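Local coordinates for protein aldehyde dehydrogenase 12 (Zea mays, PDB 6D97) that oxidises L-glutamate gamma-semialdehyde to glutamate with NAD+ as cofactor, the last step of proline catabolism in plants, at residues 26-38 with 125-137. Numbering follows the deposited sequence.
Sequences TPSFATVSPQEVS and TVLDFFAKLIQRV
F129 fills a pocket made by the N-terminal loop 26-38, a worked example of an irregular arm laid along one helix, 124-137, of an aldehyde dehydrogenase. Its phenyl stands among P27, A30, V32 and P34: P27 CD lies 3.5 Å from F129 CD1, A30 CB 3.6 Å from F129 CZ, and the V32 carbonyl oxygen meets the ring edge near its plane. With CG anti to the backbone N (chi1 169°), the ring leans off the helix into the loop. F29 turns its edge toward the F129 face in an offset edge-to-face pair, planes at 89°, and its CZ comes 3.6 Å from F130 CE2, completing a three-ring aromatic cluster. P34 spans from the ring to the helix backbone, its CG 3.4 Å from F129 O and its CB against K132 CB, while V32 CG1 and L133 CD2 meet tip to tip.

The far end is polar. Bent at chi2 and chi3, R136 curls its guanidinium back to the loop, where NH1 hydrogen-bonds to P34 O and V37 O, both at 2.9 Å and bent from straight (N-H...O 136°), the oxygens tilted from the guanidinium plane; NH2 adds a weak bond to V37 O and a salt bridge to D64. With an alanine in its place, the P34 and V37 carbonyl oxygens would probably lose their N-H donors and D64 its positive mate. Farther out, M120 of helix 105-121 and L237 of helix 229-240 pack on F29. Within the loop, S33 OG reaches Q35 OE1 at 3.0 Å, on a lone pair in the carbonyl plane.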
loop_
_atom_site.group_PDB
_atom_site.type_symbol
_atom_site.label_atom_id
_atom_site.label_comp_id
_atom_site.label_asym_id
_atom_site.label_seq_id
_atom_site.Cartn_x
_atom_site.Cartn_y
_atom_site.Cartn_z
ATOM N N THR A 26 20.236 6.715 39.963
ATOM C CA THR A 26 19.186 7.173 39.064
ATOM C C THR A 26 19.805 7.874 37.857
ATOM O O THR A 26 20.914 8.396 37.952
ATOM C CB THR A 26 18.215 8.107 39.790
ATOM O OG1 THR A 26 18.815 9.401 39.932
ATOM C CG2 THR A 26 17.916 7.550 41.161
ATOM N N PRO A 27 19.099 7.862 36.727
ATOM C CA PRO A 27 19.650 8.424 35.486
ATOM C C PRO A 27 19.820 9.933 35.551
ATOM O O PRO A 27 19.254 10.620 36.403
ATOM C CB PRO A 27 18.603 8.039 34.434
ATOM C CG PRO A 27 17.912 6.850 35.020
ATOM C CD PRO A 27 17.848 7.131 36.485
ATOM N N SER A 28 20.599 10.441 34.590
ATOM C CA SER A 28 20.986 11.850 34.579
ATOM C C SER A 28 19.776 12.765 34.437
ATOM O O SER A 28 19.674 13.785 35.129
ATOM C CB SER A 28 21.987 12.098 33.448
ATOM O OG SER A 28 22.023 13.464 33.076
ATOM N N PHE A 29 18.842 12.414 33.554
ATOM C CA PHE A 29 17.690 13.272 33.321
ATOM C C PHE A 29 16.734 13.297 34.506
ATOM O O PHE A 29 15.863 14.172 34.566
ATOM C CB PHE A 29 16.941 12.809 32.075
ATOM C CG PHE A 29 16.421 11.404 32.170
ATOM C CD1 PHE A 29 15.201 11.145 32.772
ATOM C CD2 PHE A 29 17.147 10.341 31.656
ATOM C CE1 PHE A 29 14.716 9.860 32.868
ATOM C CE2 PHE A 29 16.665 9.048 31.746
ATOM C CZ PHE A 29 15.446 8.808 32.353
ATOM N N ALA A 30 16.871 12.354 35.434
ATOM C CA ALA A 30 15.858 12.170 36.461
ATOM C C ALA A 30 15.949 13.248 37.531
ATOM O O ALA A 30 17.037 13.693 37.907
ATOM C CB ALA A 30 16.003 10.787 37.097
ATOM N N THR A 31 14.784 13.678 38.009
ATOM C CA THR A 31 14.675 14.531 39.184
ATOM C C THR A 31 14.035 13.801 40.356
ATOM O O THR A 31 13.711 14.430 41.367
ATOM C CB THR A 31 13.881 15.800 38.859
ATOM O OG1 THR A 31 12.582 15.448 38.366
ATOM C CG2 THR A 31 14.608 16.630 37.812
ATOM N N VAL A 32 13.854 12.487 40.244
ATOM C CA VAL A 32 13.177 11.696 41.262
ATOM C C VAL A 32 13.856 10.339 41.373
ATOM O O VAL A 32 14.368 9.799 40.390
ATOM C CB VAL A 32 11.671 11.537 40.947
ATOM C CG1 VAL A 32 11.464 10.709 39.682
ATOM C CG2 VAL A 32 10.928 10.916 42.116
ATOM N N SER A 33 13.862 9.793 42.582
ATOM C CA SER A 33 14.358 8.450 42.841
ATOM C C SER A 33 13.169 7.563 43.157
ATOM O O SER A 33 12.558 7.722 44.224
ATOM C CB SER A 33 15.352 8.452 43.999
ATOM O OG SER A 33 15.642 7.134 44.427
ATOM N N PRO A 34 12.810 6.624 42.274
ATOM C CA PRO A 34 11.551 5.875 42.456
ATOM C C PRO A 34 11.458 5.144 43.775
ATOM O O PRO A 34 10.370 5.064 44.350
ATOM C CB PRO A 34 11.559 4.897 41.273
ATOM C CG PRO A 34 12.402 5.578 40.247
ATOM C CD PRO A 34 13.478 6.287 41.010
ATOM N N GLN A 35 12.566 4.609 44.276
ATOM C CA GLN A 35 12.524 3.833 45.505
ATOM C C GLN A 35 12.625 4.706 46.751
ATOM O O GLN A 35 12.241 4.256 47.837
ATOM C CB GLN A 35 13.623 2.766 45.498
ATOM C CG GLN A 35 14.984 3.232 44.987
ATOM C CD GLN A 35 15.018 3.441 43.481
ATOM O OE1 GLN A 35 15.230 4.557 43.010
ATOM N NE2 GLN A 35 14.800 2.372 42.724
ATOM N N GLU A 36 13.102 5.944 46.618
ATOM C CA GLU A 36 13.270 6.843 47.752
ATOM C C GLU A 36 12.016 7.646 48.083
ATOM O O GLU A 36 11.798 7.973 49.255
ATOM C CB GLU A 36 14.409 7.828 47.472
ATOM C CG GLU A 36 15.533 7.811 48.502
ATOM C CD GLU A 36 16.632 6.814 48.164
ATOM O OE1 GLU A 36 16.357 5.593 48.159
ATOM O OE2 GLU A 36 17.769 7.255 47.890
ATOM N N VAL A 37 11.198 7.967 47.078
ATOM C CA VAL A 37 10.130 8.947 47.243
ATOM C C VAL A 37 9.091 8.446 48.241
ATOM O O VAL A 37 8.586 7.319 48.141
ATOM C CB VAL A 37 9.504 9.292 45.883
ATOM C CG1 VAL A 37 9.066 8.039 45.153
ATOM C CG2 VAL A 37 8.350 10.268 46.081
ATOM N N SER A 38 8.772 9.286 49.222
ATOM C CA SER A 38 7.913 8.900 50.334
ATOM C C SER A 38 7.294 10.154 50.938
ATOM O O SER A 38 7.507 11.267 50.458
ATOM C CB SER A 38 8.711 8.128 51.390
ATOM O OG SER A 38 9.741 8.942 51.917
ATOM N N THR A 125 19.494 0.256 33.587
ATOM C CA THR A 125 19.199 1.136 34.712
ATOM C C THR A 125 18.052 2.089 34.399
ATOM O O THR A 125 17.330 2.502 35.312
ATOM C CB THR A 125 20.443 1.926 35.117
ATOM O OG1 THR A 125 20.928 2.672 33.995
ATOM C CG2 THR A 125 21.533 0.985 35.620
ATOM N N VAL A 126 17.862 2.444 33.128
ATOM C CA VAL A 126 16.757 3.330 32.776
ATOM C C VAL A 126 15.451 2.551 32.696
ATOM O O VAL A 126 14.398 3.038 33.126
ATOM C CB VAL A 126 17.062 4.072 31.462
ATOM C CG1 VAL A 126 15.926 5.024 31.117
ATOM C CG2 VAL A 126 18.385 4.818 31.573
ATOM N N LEU A 127 15.502 1.335 32.139
ATOM C CA LEU A 127 14.358 0.429 32.194
ATOM C C LEU A 127 13.880 0.255 33.627
ATOM O O LEU A 127 12.695 0.431 33.931
ATOM C CB LEU A 127 14.731 -0.934 31.601
ATOM C CG LEU A 127 14.842 -1.196 30.099
ATOM C CD1 LEU A 127 15.547 -2.518 29.858
ATOM C CD2 LEU A 127 13.468 -1.210 29.454
ATOM N N ASP A 128 14.805 -0.087 34.524
ATOM C CA ASP A 128 14.443 -0.319 35.915
ATOM C C ASP A 128 13.901 0.949 36.567
ATOM O O ASP A 128 12.936 0.894 37.337
ATOM C CB ASP A 128 15.659 -0.849 36.670
ATOM C CG ASP A 128 15.356 -1.152 38.114
ATOM O OD1 ASP A 128 14.603 -2.110 38.375
ATOM O OD2 ASP A 128 15.873 -0.428 38.987
ATOM N N PHE A 129 14.506 2.098 36.260
ATOM C CA PHE A 129 14.027 3.369 36.793
ATOM C C PHE A 129 12.561 3.594 36.445
ATOM O O PHE A 129 11.737 3.878 37.321
ATOM C CB PHE A 129 14.892 4.511 36.255
ATOM C CG PHE A 129 14.333 5.878 36.516
ATOM C CD1 PHE A 129 14.597 6.533 37.705
ATOM C CD2 PHE A 129 13.555 6.516 35.560
ATOM C CE1 PHE A 129 14.089 7.795 37.949
ATOM C CE2 PHE A 129 13.041 7.776 35.795
ATOM C CZ PHE A 129 13.310 8.420 36.992
ATOM N N PHE A 130 12.215 3.453 35.164
ATOM C CA PHE A 130 10.843 3.714 34.742
ATOM C C PHE A 130 9.888 2.640 35.246
ATOM O O PHE A 130 8.750 2.943 35.617
ATOM C CB PHE A 130 10.776 3.837 33.220
ATOM C CG PHE A 130 11.057 5.224 32.720
ATOM C CD1 PHE A 130 10.135 6.241 32.912
ATOM C CD2 PHE A 130 12.246 5.515 32.069
ATOM C CE1 PHE A 130 10.384 7.518 32.456
ATOM C CE2 PHE A 130 12.500 6.789 31.605
ATOM C CZ PHE A 130 11.570 7.793 31.803
ATOM N N ALA A 131 10.329 1.379 35.270
ATOM C CA ALA A 131 9.482 0.317 35.803
ATOM C C ALA A 131 9.156 0.559 37.270
ATOM O O ALA A 131 8.006 0.401 37.695
ATOM C CB ALA A 131 10.162 -1.037 35.620
ATOM N N LYS A 132 10.158 0.952 38.060
ATOM C CA LYS A 132 9.924 1.215 39.476
ATOM C C LYS A 132 9.052 2.445 39.675
ATOM O O LYS A 132 8.162 2.441 40.530
ATOM C CB LYS A 132 11.251 1.387 40.209
ATOM C CG LYS A 132 11.630 0.213 41.088
ATOM C CD LYS A 132 12.860 -0.483 40.549
ATOM C CE LYS A 132 13.371 -1.526 41.528
ATOM N NZ LYS A 132 14.843 -1.720 41.423
ATOM N N LEU A 133 9.299 3.508 38.908
ATOM C CA LEU A 133 8.488 4.714 39.034
ATOM C C LEU A 133 7.032 4.437 38.682
ATOM O O LEU A 133 6.121 4.943 39.348
ATOM C CB LEU A 133 9.054 5.824 38.151
ATOM C CG LEU A 133 8.509 7.224 38.418
ATOM C CD1 LEU A 133 8.644 7.584 39.877
ATOM C CD2 LEU A 133 9.248 8.235 37.566
ATOM N N ILE A 134 6.797 3.647 37.632
ATOM C CA ILE A 134 5.437 3.251 37.267
ATOM C C ILE A 134 4.770 2.531 38.431
ATOM O O ILE A 134 3.612 2.797 38.777
ATOM C CB ILE A 134 5.456 2.371 36.003
ATOM C CG1 ILE A 134 5.768 3.214 34.767
ATOM C CG2 ILE A 134 4.139 1.626 35.832
ATOM C CD1 ILE A 134 6.047 2.385 33.531
ATOM N N GLN A 135 5.509 1.611 39.059
ATOM C CA GLN A 135 4.977 0.833 40.172
ATOM C C GLN A 135 4.518 1.709 41.327
ATOM O O GLN A 135 3.523 1.392 41.985
ATOM C CB GLN A 135 6.032 -0.147 40.679
ATOM C CG GLN A 135 6.088 -1.468 39.962
ATOM C CD GLN A 135 6.968 -2.464 40.682
ATOM O OE1 GLN A 135 8.187 -2.319 40.722
ATOM N NE2 GLN A 135 6.352 -3.482 41.265
ATOM N N ARG A 136 5.231 2.800 41.602
ATOM C CA ARG A 136 4.896 3.605 42.772
ATOM C C ARG A 136 3.583 4.356 42.599
ATOM O O ARG A 136 2.869 4.580 43.576
ATOM C CB ARG A 136 6.027 4.585 43.092
ATOM C CG ARG A 136 7.369 3.968 43.492
ATOM C CD ARG A 136 7.274 3.093 44.736
ATOM N NE ARG A 136 6.626 3.774 45.853
ATOM C CZ ARG A 136 7.244 4.579 46.710
ATOM N NH1 ARG A 136 8.539 4.821 46.591
ATOM N NH2 ARG A 136 6.559 5.149 47.689
ATOM N N VAL A 137 3.244 4.753 41.380
ATOM C CA VAL A 137 2.069 5.581 41.144
ATOM C C VAL A 137 0.897 4.774 40.597
ATOM O O VAL A 137 -0.251 5.048 40.946
ATOM C CB VAL A 137 2.418 6.766 40.217
ATOM C CG1 VAL A 137 3.362 7.699 40.922
ATOM C CG2 VAL A 137 3.038 6.273 38.919
#